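Local coordinates for protein mnemiopsin 1 (Mnemiopsis leidyi, PDB 5VP3) that probably emits light when calcium binds its EF-hands and sets off the oxidative breakdown of a bound coelenterazine peroxide, as in other calcium-regulated photoproteins, at residues 35-40 against 100-105; 41-46 against 57-62; 51-56 against 88-93; 82-87 against 122-127. All blocks are in the same frame, centred on the assembly; numbering follows the deposited sequence. Where two conformers were deposited one is given.

Contact 1 (35-40 against 100-105); sequences RLYKRF and DWVEAN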
# COMPACT_ATOMS: atom_id res chain seq x y z
N ARG A 35 1.03 -1.13 -14.44
CA ARG A 35 0.59 -0.45 -13.22
C ARG A 35 1.74 -0.26 -12.25
O ARG A 35 1.89 0.82 -11.67
CB ARG A 35 -0.56 -1.24 -12.58
CG ARG A 35 -0.74 -1.03 -11.08
CD ARG A 35 -1.84 -1.96 -10.55
NE ARG A 35 -1.67 -2.31 -9.14
CZ ARG A 35 -2.50 -3.12 -8.49
NH1 ARG A 35 -3.54 -3.67 -9.11
NH2 ARG A 35 -2.29 -3.37 -7.20
N LEU A 36 2.60 -1.27 -12.07
CA LEU A 36 3.67 -1.09 -11.09
C LEU A 36 4.60 0.04 -11.51
O LEU A 36 4.87 0.95 -10.72
CB LEU A 36 4.44 -2.40 -10.90
CG LEU A 36 3.71 -3.43 -10.03
CD1 LEU A 36 4.34 -4.77 -10.20
CD2 LEU A 36 3.65 -3.05 -8.54
N TYR A 37 5.03 0.04 -12.77
CA TYR A 37 5.98 1.08 -13.19
C TYR A 37 5.35 2.48 -13.14
O TYR A 37 6.02 3.48 -12.79
CB TYR A 37 6.53 0.76 -14.58
CG TYR A 37 7.61 -0.29 -14.52
CD1 TYR A 37 8.74 -0.08 -13.75
CD2 TYR A 37 7.51 -1.49 -15.21
CE1 TYR A 37 9.74 -1.03 -13.66
CE2 TYR A 37 8.50 -2.46 -15.12
CZ TYR A 37 9.62 -2.22 -14.34
OH TYR A 37 10.66 -3.15 -14.21
N LYS A 38 4.06 2.56 -13.44
CA LYS A 38 3.36 3.84 -13.33
C LYS A 38 3.29 4.30 -11.88
O LYS A 38 3.42 5.49 -11.59
CB LYS A 38 1.96 3.70 -13.94
CG LYS A 38 1.08 4.89 -13.72
CD LYS A 38 -0.14 4.85 -14.63
CE LYS A 38 -0.91 6.18 -14.55
NZ LYS A 38 -2.04 6.24 -15.49
N ARG A 39 3.09 3.37 -10.95
CA ARG A 39 3.11 3.74 -9.54
C ARG A 39 4.50 4.20 -9.13
O ARG A 39 4.64 5.21 -8.43
CB ARG A 39 2.68 2.57 -8.66
CG ARG A 39 1.22 2.47 -8.46
CD ARG A 39 0.81 2.93 -7.06
NE ARG A 39 -0.64 2.84 -7.04
CZ ARG A 39 -1.31 1.69 -6.96
NH1 ARG A 39 -0.68 0.54 -6.84
NH2 ARG A 39 -2.63 1.71 -6.99
N PHE A 40 5.54 3.48 -9.58
CA PHE A 40 6.89 3.92 -9.23
C PHE A 40 7.12 5.34 -9.71
O PHE A 40 7.53 6.21 -8.93
CB PHE A 40 7.93 2.99 -9.84
CG PHE A 40 9.33 3.30 -9.38
CD1 PHE A 40 10.05 4.33 -9.96
CD2 PHE A 40 9.92 2.57 -8.38
CE1 PHE A 40 11.32 4.62 -9.55
CE2 PHE A 40 11.20 2.86 -7.95
CZ PHE A 40 11.90 3.91 -8.55
N ASP A 100 14.45 -2.73 -9.47
CA ASP A 100 14.09 -3.70 -8.46
C ASP A 100 12.63 -3.59 -8.00
O ASP A 100 12.21 -4.32 -7.09
CB ASP A 100 14.99 -3.53 -7.24
CG ASP A 100 16.42 -4.01 -7.49
OD1 ASP A 100 16.59 -5.00 -8.23
OD2 ASP A 100 17.35 -3.40 -6.92
N TRP A 101 11.86 -2.68 -8.57
CA TRP A 101 10.55 -2.39 -8.00
C TRP A 101 9.59 -3.54 -8.20
O TRP A 101 8.88 -3.93 -7.27
CB TRP A 101 9.99 -1.13 -8.61
CG TRP A 101 8.55 -0.75 -8.21
CD1 TRP A 101 7.51 -0.60 -9.05
CD2 TRP A 101 8.05 -0.41 -6.91
NE1 TRP A 101 6.38 -0.20 -8.37
CE2 TRP A 101 6.69 -0.07 -7.05
CE3 TRP A 101 8.62 -0.36 -5.63
CZ2 TRP A 101 5.89 0.31 -5.98
CZ3 TRP A 101 7.81 0.01 -4.56
CH2 TRP A 101 6.47 0.35 -4.74
N VAL A 102 9.52 -4.09 -9.42
CA VAL A 102 8.59 -5.20 -9.68
C VAL A 102 8.90 -6.35 -8.76
O VAL A 102 8.01 -6.94 -8.13
CB VAL A 102 8.67 -5.65 -11.16
CG1 VAL A 102 7.76 -6.84 -11.41
CG2 VAL A 102 8.31 -4.49 -12.10
N GLU A 103 10.19 -6.68 -8.66
CA GLU A 103 10.60 -7.80 -7.83
C GLU A 103 10.28 -7.53 -6.36
O GLU A 103 9.81 -8.43 -5.65
CB GLU A 103 12.10 -8.04 -7.99
CG GLU A 103 12.56 -9.23 -7.17
CD GLU A 103 14.04 -9.57 -7.35
OE1 GLU A 103 14.75 -8.87 -8.11
OE2 GLU A 103 14.46 -10.54 -6.69
N ALA A 104 10.54 -6.30 -5.90
CA ALA A 104 10.22 -5.95 -4.51
C ALA A 104 8.73 -6.17 -4.24
O ALA A 104 8.36 -6.71 -3.19
CB ALA A 104 10.61 -4.50 -4.24
N ASN A 105 7.87 -5.82 -5.21
CA ASN A 105 6.44 -6.02 -5.04
C ASN A 105 6.07 -7.48 -4.99
O ASN A 105 5.20 -7.87 -4.21
CB ASN A 105 5.67 -5.33 -6.14
CG ASN A 105 5.35 -3.92 -5.78
OD1 ASN A 105 4.34 -3.65 -5.13
ND2 ASN A 105 6.20 -3.00 -6.18
O HOH W 1 11.50 -3.29 -11.47

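Contact 2 (41-46 against 57-62); sequences DTFDLD and MYWPDR. With CD (cadmium ion), chain B.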
# COMPACT_ATOMS: atom_id res chain seq x y z
N ASP A 41 6.83 5.59 -10.97
CA ASP A 41 7.16 6.88 -11.55
C ASP A 41 6.31 7.98 -10.93
O ASP A 41 6.77 9.12 -10.80
CB ASP A 41 6.98 6.79 -13.06
CG ASP A 41 8.02 5.90 -13.71
OD1 ASP A 41 9.05 5.60 -13.06
OD2 ASP A 41 7.83 5.47 -14.87
N THR A 42 5.09 7.68 -10.53
CA THR A 42 4.32 8.69 -9.83
C THR A 42 4.93 8.99 -8.46
O THR A 42 4.93 10.15 -8.02
CB THR A 42 2.88 8.25 -9.66
OG1 THR A 42 2.34 7.91 -10.94
CG2 THR A 42 2.08 9.37 -9.04
N PHE A 43 5.44 7.96 -7.77
CA PHE A 43 6.00 8.13 -6.44
C PHE A 43 7.37 8.79 -6.51
O PHE A 43 7.76 9.51 -5.59
CB PHE A 43 6.16 6.77 -5.75
CG PHE A 43 4.90 6.21 -5.13
CD1 PHE A 43 3.94 7.03 -4.59
CD2 PHE A 43 4.72 4.84 -5.06
CE1 PHE A 43 2.79 6.49 -4.00
CE2 PHE A 43 3.58 4.30 -4.48
CZ PHE A 43 2.62 5.12 -3.93
N ASP A 44 8.11 8.55 -7.59
CA ASP A 44 9.49 9.02 -7.73
C ASP A 44 9.44 10.51 -8.09
O ASP A 44 9.49 10.92 -9.25
CB ASP A 44 10.21 8.19 -8.78
CG ASP A 44 11.60 8.66 -9.03
OD1 ASP A 44 12.07 9.49 -8.22
OD2 ASP A 44 12.20 8.22 -10.02
N LEU A 45 9.31 11.34 -7.05
CA LEU A 45 8.88 12.72 -7.29
C LEU A 45 9.93 13.52 -8.05
O LEU A 45 9.58 14.47 -8.76
CB LEU A 45 8.56 13.42 -5.96
CG LEU A 45 7.60 12.71 -5.00
CD1 LEU A 45 7.74 13.32 -3.61
CD2 LEU A 45 6.15 12.76 -5.47
N ASP A 46 11.20 13.17 -7.92
CA ASP A 46 12.26 13.88 -8.60
C ASP A 46 12.71 13.19 -9.89
O ASP A 46 13.60 13.71 -10.58
CB ASP A 46 13.45 14.07 -7.63
CG ASP A 46 13.94 12.76 -7.03
OD1 ASP A 46 13.48 11.70 -7.52
OD2 ASP A 46 14.75 12.81 -6.08
N MET A 57 6.29 9.40 1.74
CA MET A 57 5.53 10.04 2.81
C MET A 57 4.84 11.33 2.39
O MET A 57 4.02 11.85 3.16
CB MET A 57 6.47 10.30 3.99
CG MET A 57 7.01 9.01 4.58
SD MET A 57 5.72 7.84 5.09
CE MET A 57 4.68 8.95 6.03
N TYR A 58 5.11 11.84 1.20
CA TYR A 58 4.39 13.00 0.69
C TYR A 58 2.89 12.71 0.58
O TYR A 58 2.06 13.62 0.77
CB TYR A 58 5.01 13.40 -0.66
CG TYR A 58 4.24 14.37 -1.51
CD1 TYR A 58 4.45 15.73 -1.41
CD2 TYR A 58 3.36 13.93 -2.46
CE1 TYR A 58 3.77 16.62 -2.22
CE2 TYR A 58 2.68 14.81 -3.28
CZ TYR A 58 2.89 16.15 -3.15
OH TYR A 58 2.22 17.03 -3.94
N TRP A 59 2.52 11.48 0.36
CA TRP A 59 1.13 11.19 0.04
C TRP A 59 0.27 11.12 1.30
O TRP A 59 -0.78 11.78 1.36
CB TRP A 59 1.07 9.92 -0.79
CG TRP A 59 1.80 10.15 -2.08
CD1 TRP A 59 3.06 9.73 -2.36
CD2 TRP A 59 1.36 10.91 -3.22
NE1 TRP A 59 3.44 10.18 -3.61
CE2 TRP A 59 2.42 10.91 -4.15
CE3 TRP A 59 0.19 11.61 -3.53
CZ2 TRP A 59 2.33 11.53 -5.39
CZ3 TRP A 59 0.11 12.25 -4.75
CH2 TRP A 59 1.18 12.19 -5.67
N PRO A 60 0.67 10.35 2.32
CA PRO A 60 -0.09 10.40 3.58
C PRO A 60 -0.06 11.76 4.19
O PRO A 60 -1.04 12.17 4.82
CB PRO A 60 0.63 9.38 4.48
CG PRO A 60 1.98 9.13 3.82
CD PRO A 60 1.73 9.32 2.36
N ASP A 61 1.03 12.50 4.02
CA ASP A 61 1.04 13.86 4.55
C ASP A 61 0.01 14.72 3.84
O ASP A 61 -0.62 15.58 4.47
CB ASP A 61 2.45 14.46 4.48
CG ASP A 61 2.51 15.86 5.06
OD1 ASP A 61 2.47 16.00 6.31
OD2 ASP A 61 2.57 16.81 4.25
N ARG A 62 -0.20 14.51 2.53
CA ARG A 62 -1.28 15.24 1.85
C ARG A 62 -2.66 14.78 2.34
O ARG A 62 -3.59 15.59 2.46
CB ARG A 62 -1.16 15.07 0.33
CG ARG A 62 -0.17 16.03 -0.31
CD ARG A 62 -0.18 15.92 -1.83
NE ARG A 62 -1.49 16.24 -2.40
CZ ARG A 62 -1.81 16.07 -3.68
NH1 ARG A 62 -0.91 15.57 -4.54
NH2 ARG A 62 -3.02 16.39 -4.11
CD CD B . 13.36 9.67 -6.48
O HOH W 2 15.12 9.88 -4.77

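Contact 3 (51-56 against 88-93); sequences MTMDEI and KGVDPV. With CD (cadmium ion), chain B.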
# COMPACT_ATOMS: atom_id res chain seq x y z
N MET A 51 13.13 5.34 -5.52
CA MET A 51 12.07 5.66 -4.59
C MET A 51 12.66 5.77 -3.18
O MET A 51 13.39 4.88 -2.75
CB MET A 51 11.01 4.57 -4.67
CG MET A 51 9.75 4.86 -3.94
SD MET A 51 8.74 3.37 -4.00
CE MET A 51 8.21 3.52 -5.70
N THR A 52 12.39 6.88 -2.49
CA THR A 52 12.82 7.08 -1.11
C THR A 52 11.61 7.20 -0.17
O THR A 52 10.51 7.54 -0.59
CB THR A 52 13.64 8.35 -0.95
OG1 THR A 52 12.77 9.45 -1.26
CG2 THR A 52 14.86 8.37 -1.90
N MET A 53 11.84 6.98 1.12
CA MET A 53 10.79 7.18 2.10
C MET A 53 10.27 8.60 2.09
O MET A 53 9.06 8.83 2.27
CB MET A 53 11.29 6.86 3.49
CG MET A 53 11.26 5.40 3.82
SD MET A 53 9.64 4.61 3.67
CE MET A 53 10.19 3.13 4.61
N ASP A 54 11.15 9.57 1.92
CA ASP A 54 10.69 10.96 1.89
C ASP A 54 9.68 11.17 0.78
O ASP A 54 8.67 11.86 0.96
CB ASP A 54 11.87 11.91 1.73
CG ASP A 54 12.44 12.28 3.05
OD1 ASP A 54 11.83 13.14 3.73
OD2 ASP A 54 13.45 11.66 3.42
N GLU A 55 9.90 10.54 -0.36
CA GLU A 55 8.96 10.70 -1.45
C GLU A 55 7.66 9.97 -1.15
O GLU A 55 6.57 10.51 -1.38
CB GLU A 55 9.62 10.20 -2.73
CG GLU A 55 10.84 11.01 -3.13
CD GLU A 55 11.56 10.39 -4.32
OE1 GLU A 55 11.72 9.15 -4.30
OE2 GLU A 55 11.92 11.12 -5.28
N ILE A 56 7.75 8.76 -0.59
CA ILE A 56 6.57 7.97 -0.22
C ILE A 56 5.68 8.73 0.76
O ILE A 56 4.45 8.70 0.66
CB ILE A 56 7.03 6.62 0.38
CG1 ILE A 56 7.66 5.69 -0.66
CG2 ILE A 56 5.89 5.94 1.10
CD1 ILE A 56 6.82 5.52 -1.89
N LYS A 88 7.95 -3.31 1.43
CA LYS A 88 7.96 -3.25 -0.03
C LYS A 88 9.34 -2.98 -0.59
O LYS A 88 9.45 -2.82 -1.80
CB LYS A 88 7.04 -2.14 -0.56
CG LYS A 88 5.52 -2.42 -0.49
CD LYS A 88 5.00 -3.08 -1.72
CE LYS A 88 3.61 -2.58 -2.06
NZ LYS A 88 2.86 -3.60 -2.82
N GLY A 89 10.38 -2.88 0.23
CA GLY A 89 11.74 -2.74 -0.24
C GLY A 89 12.33 -1.35 -0.17
O GLY A 89 13.49 -1.18 -0.53
N VAL A 90 11.57 -0.35 0.29
CA VAL A 90 12.10 1.00 0.38
C VAL A 90 12.94 1.10 1.64
O VAL A 90 12.44 1.36 2.74
CB VAL A 90 10.99 2.06 0.38
CG1 VAL A 90 11.57 3.47 0.31
CG2 VAL A 90 10.08 1.83 -0.81
N ASP A 91 14.23 0.86 1.49
CA ASP A 91 15.16 1.07 2.59
C ASP A 91 15.14 2.53 3.03
O ASP A 91 15.19 3.43 2.19
CB ASP A 91 16.57 0.69 2.14
CG ASP A 91 17.48 0.53 3.31
OD1 ASP A 91 17.34 -0.51 3.98
OD2 ASP A 91 18.28 1.47 3.57
N PRO A 92 15.08 2.82 4.33
CA PRO A 92 15.00 4.24 4.75
C PRO A 92 16.27 5.00 4.48
O PRO A 92 16.26 6.24 4.51
CB PRO A 92 14.69 4.16 6.26
CG PRO A 92 15.23 2.80 6.70
CD PRO A 92 15.15 1.88 5.47
N VAL A 93 17.36 4.30 4.22
CA VAL A 93 18.64 4.92 3.87
C VAL A 93 18.92 4.85 2.37
O VAL A 93 19.33 5.83 1.76
CB VAL A 93 19.78 4.25 4.67
CG1 VAL A 93 21.12 4.68 4.11
CG2 VAL A 93 19.67 4.61 6.19
CD CD B . 13.36 9.67 -6.48
O HOH W 3 14.48 6.01 1.78
O HOH W 2 15.12 9.88 -4.77

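Contact 4 (82-87 against 122-127); sequences HTFFFH and SLIALL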
# COMPACT_ATOMS: atom_id res chain seq x y z
N HIS A 82 5.24 3.71 6.89
CA HIS A 82 6.66 3.40 6.96
C HIS A 82 6.89 1.89 6.94
O HIS A 82 7.78 1.39 6.25
CB HIS A 82 7.28 3.95 8.24
CG HIS A 82 7.77 5.33 8.12
ND1 HIS A 82 6.93 6.42 8.12
CD2 HIS A 82 9.03 5.81 8.03
CE1 HIS A 82 7.66 7.52 8.05
NE2 HIS A 82 8.93 7.18 7.99
N THR A 83 6.12 1.16 7.74
CA THR A 83 6.31 -0.28 7.82
C THR A 83 5.99 -0.91 6.48
O THR A 83 6.73 -1.77 5.99
CB THR A 83 5.42 -0.86 8.91
OG1 THR A 83 5.75 -0.31 10.18
CG2 THR A 83 5.56 -2.38 8.96
N PHE A 84 4.87 -0.50 5.89
CA PHE A 84 4.44 -1.05 4.61
C PHE A 84 5.51 -0.86 3.56
O PHE A 84 5.90 -1.82 2.88
CB PHE A 84 3.13 -0.39 4.18
CG PHE A 84 2.48 -1.05 2.98
CD1 PHE A 84 1.84 -2.26 3.10
CD2 PHE A 84 2.50 -0.43 1.75
CE1 PHE A 84 1.23 -2.84 2.02
CE2 PHE A 84 1.89 -0.99 0.64
CZ PHE A 84 1.25 -2.21 0.76
N PHE A 85 6.04 0.35 3.41
CA PHE A 85 6.96 0.55 2.30
C PHE A 85 8.35 -0.01 2.60
O PHE A 85 9.02 -0.51 1.69
CB PHE A 85 6.97 2.03 1.87
CG PHE A 85 5.80 2.36 1.00
CD1 PHE A 85 5.87 2.11 -0.36
CD2 PHE A 85 4.62 2.80 1.55
CE1 PHE A 85 4.79 2.36 -1.18
CE2 PHE A 85 3.52 3.07 0.73
CZ PHE A 85 3.61 2.82 -0.64
N PHE A 86 8.75 -0.05 3.86
CA PHE A 86 9.95 -0.80 4.22
C PHE A 86 9.83 -2.25 3.79
O PHE A 86 10.78 -2.85 3.26
CB PHE A 86 10.17 -0.71 5.74
CG PHE A 86 11.45 -1.32 6.22
CD1 PHE A 86 12.65 -1.06 5.58
CD2 PHE A 86 11.45 -2.11 7.37
CE1 PHE A 86 13.83 -1.61 6.06
CE2 PHE A 86 12.62 -2.64 7.86
CZ PHE A 86 13.81 -2.41 7.20
N HIS A 87 8.69 -2.87 4.03
CA HIS A 87 8.53 -4.26 3.63
C HIS A 87 8.33 -4.40 2.12
O HIS A 87 8.53 -5.51 1.59
CB HIS A 87 7.39 -4.88 4.42
CG HIS A 87 7.78 -5.27 5.80
ND1 HIS A 87 7.86 -6.59 6.20
CD2 HIS A 87 8.15 -4.53 6.87
CE1 HIS A 87 8.25 -6.64 7.47
NE2 HIS A 87 8.43 -5.40 7.90
N SER A 122 -1.46 -9.21 8.70
CA SER A 122 -1.22 -8.71 7.35
C SER A 122 -0.75 -7.26 7.40
O SER A 122 -1.30 -6.44 8.15
CB SER A 122 -2.50 -8.77 6.51
OG SER A 122 -2.42 -7.89 5.37
N LEU A 123 0.25 -6.93 6.61
CA LEU A 123 0.70 -5.54 6.66
C LEU A 123 -0.19 -4.68 5.80
O LEU A 123 -0.28 -3.47 6.05
CB LEU A 123 2.16 -5.40 6.24
CG LEU A 123 3.14 -6.19 7.11
CD1 LEU A 123 4.57 -6.02 6.63
CD2 LEU A 123 3.04 -5.73 8.54
N ILE A 124 -0.89 -5.28 4.84
CA ILE A 124 -1.87 -4.52 4.08
C ILE A 124 -3.02 -4.12 4.98
O ILE A 124 -3.55 -3.01 4.86
CB ILE A 124 -2.41 -5.31 2.88
CG1 ILE A 124 -1.29 -5.59 1.88
CG2 ILE A 124 -3.55 -4.51 2.21
CD1 ILE A 124 -1.74 -6.48 0.71
N ALA A 125 -3.45 -5.02 5.86
CA ALA A 125 -4.54 -4.70 6.79
C ALA A 125 -4.10 -3.64 7.78
O ALA A 125 -4.89 -2.76 8.14
CB ALA A 125 -4.99 -5.96 7.54
N LEU A 126 -2.86 -3.72 8.25
CA LEU A 126 -2.32 -2.66 9.09
C LEU A 126 -2.41 -1.29 8.39
O LEU A 126 -2.80 -0.29 9.00
CB LEU A 126 -0.85 -2.99 9.46
CG LEU A 126 0.02 -1.87 10.04
CD1 LEU A 126 -0.38 -1.54 11.47
CD2 LEU A 126 1.46 -2.22 10.03
N LEU A 127 -2.00 -1.23 7.13
CA LEU A 127 -2.05 0.05 6.40
C LEU A 127 -3.50 0.52 6.24
O LEU A 127 -3.81 1.69 6.43
CB LEU A 127 -1.39 -0.14 5.05
CG LEU A 127 -1.29 1.03 4.08
CD1 LEU A 127 -0.32 2.00 4.61
CD2 LEU A 127 -0.82 0.58 2.71

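Contact 1 (35-40 against 100-105)
L36 and V102 bring their CA atoms to 6.6 Å where helix 30-43 meets the start of helix 101-117, the short axes lying 10.1 Å apart and turned 110° to each other. Helix 30-43 is the entering helix of the first EF-hand, and helix 101-117 probably the exiting helix of the helix-loop-helix paired with it. W101 is the main piece of the interface. Its CG lies anti to the backbone N (chi1 174°), which carries the indole across to helix 30-43. There the edge offers NE1 to L36 O at 3.0 Å, a weak, bent bond to a carbonyl that already takes the helical N-H of F40. One indole face receives F40, edge-to-face with planes at 66°, and F40 CB sits 3.9 Å from the centroid of the five-membered ring. The opposite face carries N105 ND2, over its centre; the amide stands nearly upright on the indole, and its bond to W101 O at 3.0 Å fixes its rotation, while N105 OD1 takes K88 NZ. A leucine in place of W101 would probably take the donor from L36 O and open a gap between F40 and the N105 amide. Toward the next turn, L36 CD2 presses against N105 CG at 3.4 Å. Y37 brings CZ and OH against V102 CG2, and its OH meets a water at 2.9 Å that accepts from V102 N.

Contact 2 (41-46 against 57-62)
D44 OD1 holds the cadmium ion at 2.2 Å, one residue beyond F43, whose ring meets W59 across the contact. D46 OD1 binds the same ion at 2.3 Å, and a water joins at 2.5 Å that also donates to D46 OD2. D48, the carbonyl of K50 and both carboxylate oxygens of E55 complete seven ligands. The cation presumably pays for the crowding of negative oxygens; D44 OD2, turned from the metal, accepts from the backbone N of G49. Behind the loop the contact is mostly apolar, and no hydrogen bond crosses it. F43 has CG opposite its carbonyl carbon (chi1 -81°), which swings the ring toward helix 53-66; its CD1 comes 3.3 Å from W59 NE1, which lies at the phenyl edge, near its plane, the two rings oblique at 59°. L45 sends its methyls to two neighbours: CD2 lies 4.0 Å from W59 CZ2, while CD1 rests at 4.0 Å on Y58 CB. Y58 in turn lays CD2 over the centre of one W59 face, so the indole is held by its own helix, the end of helix 30-43 and the loop residue L45. T42 O nears the indole edge, 3.9 Å from W59 CZ2. This helix-loop-helix, with acidic ligands leading the loop, a carbonyl in its middle and a bidentate glutamate at its end, is the canonical EF-hand, holding cadmium where calcium would be expected.

Contact 3 (51-56 against 88-93)
V90 and the two methionines M51 and M53 make the apolar part of this contact. V90 uses both of its methyls: CG2 meets M51 SD at 3.8 Å, with the two side chains crossing at about a right angle, while CG1 presses on the backbone at T52 and lies 4.0 Å from M53 CG. M53 bends at chi2 (-57°), which brings its CE round to V90 O at 3.4 Å, and its CG also touches P92 CA. No direct hydrogen bond spans the segments. A water does it instead, accepting from M53 N at 2.9 Å and donating to D91 O at 2.7 Å, which satisfies an N-H of the first helical turn. Within 51-56 the bonds form a capping box: T52 OG1 accepts from E55 N, and E55 OE1 accepts from T52 N at 3.0 Å, met on the anti side of the carboxylate. E55 thus serves two roles, since OE1 at 2.8 Å and OE2 at 2.4 Å both bind the cadmium ion. On the other segment, G89 closes helix 71-87 in a Schellman motif, and D91 OD2 takes V93 N in an Asx turn. M51 ends strand 50-51, paired antiparallel with 96-97, and helix 53-66 starts just after it; the contact joins this segment to the loop after helix 71-87, and M51 also packs on F40, F43 and W101.

Contact 4 (82-87 against 122-127)
F84 sets CG opposite its backbone N (chi1 -171°), which sends the ring into the groove of I124 and L127, while H87 sets CG opposite its carbonyl carbon (chi1 -79°), which turns a face of the imidazole to L123. The pair is a roughly antiparallel helix packing at 148°, axes 9.5 Å apart, between the N-terminal half of the fold and helix 123-135, the entering helix of a C-terminal EF-hand. L127 CD2 stands almost straight over the F84 ring, 3.6 Å from its centroid, a CH-pi contact. I124 CG1 comes to the ring's edge at 3.7 Å from F84 CE1, and L123 O sits obliquely near F84 CD1. F108 of helix 101-117 also meets the F84 ring. An alanine at F84 would be likely to strip L127 CD2 of its ring and open a gap beside I124. T83 CG2 touches L123 CD2 and L126 CD2, each at 4.2 Å. S122 OG caps helix 123-135, accepting from A125 N at 3.1 Å, and is also hydrogen-bonded to E112 of helix 101-117. Next to that cap, L123 CD1 lies off centre over a face of the H87 imidazole, 3.4 Å from its CG and ND1.

In the fold
Contacts 1 to 3 lie together in the N-terminal half, their centres 10 to 14 Å apart, and contact 4 carries that half over to the C-terminal EF-hands. Helix 30-43 serves contacts 1 and 2, helix 53-66 contacts 2 and 3. Contacts 2 and 3 also share one cadmium ion and its water. Along the chain both are nested inside the loop closed by contact 1, while contact 4 crosses contacts 1 and 3. A104 CB of contact 1 packs on K88 O of contact 3, and V90 N lies 2.9 Å from F85 O of contact 4. The first metal loop is thus joined by continuous packing to the interface between the two halves.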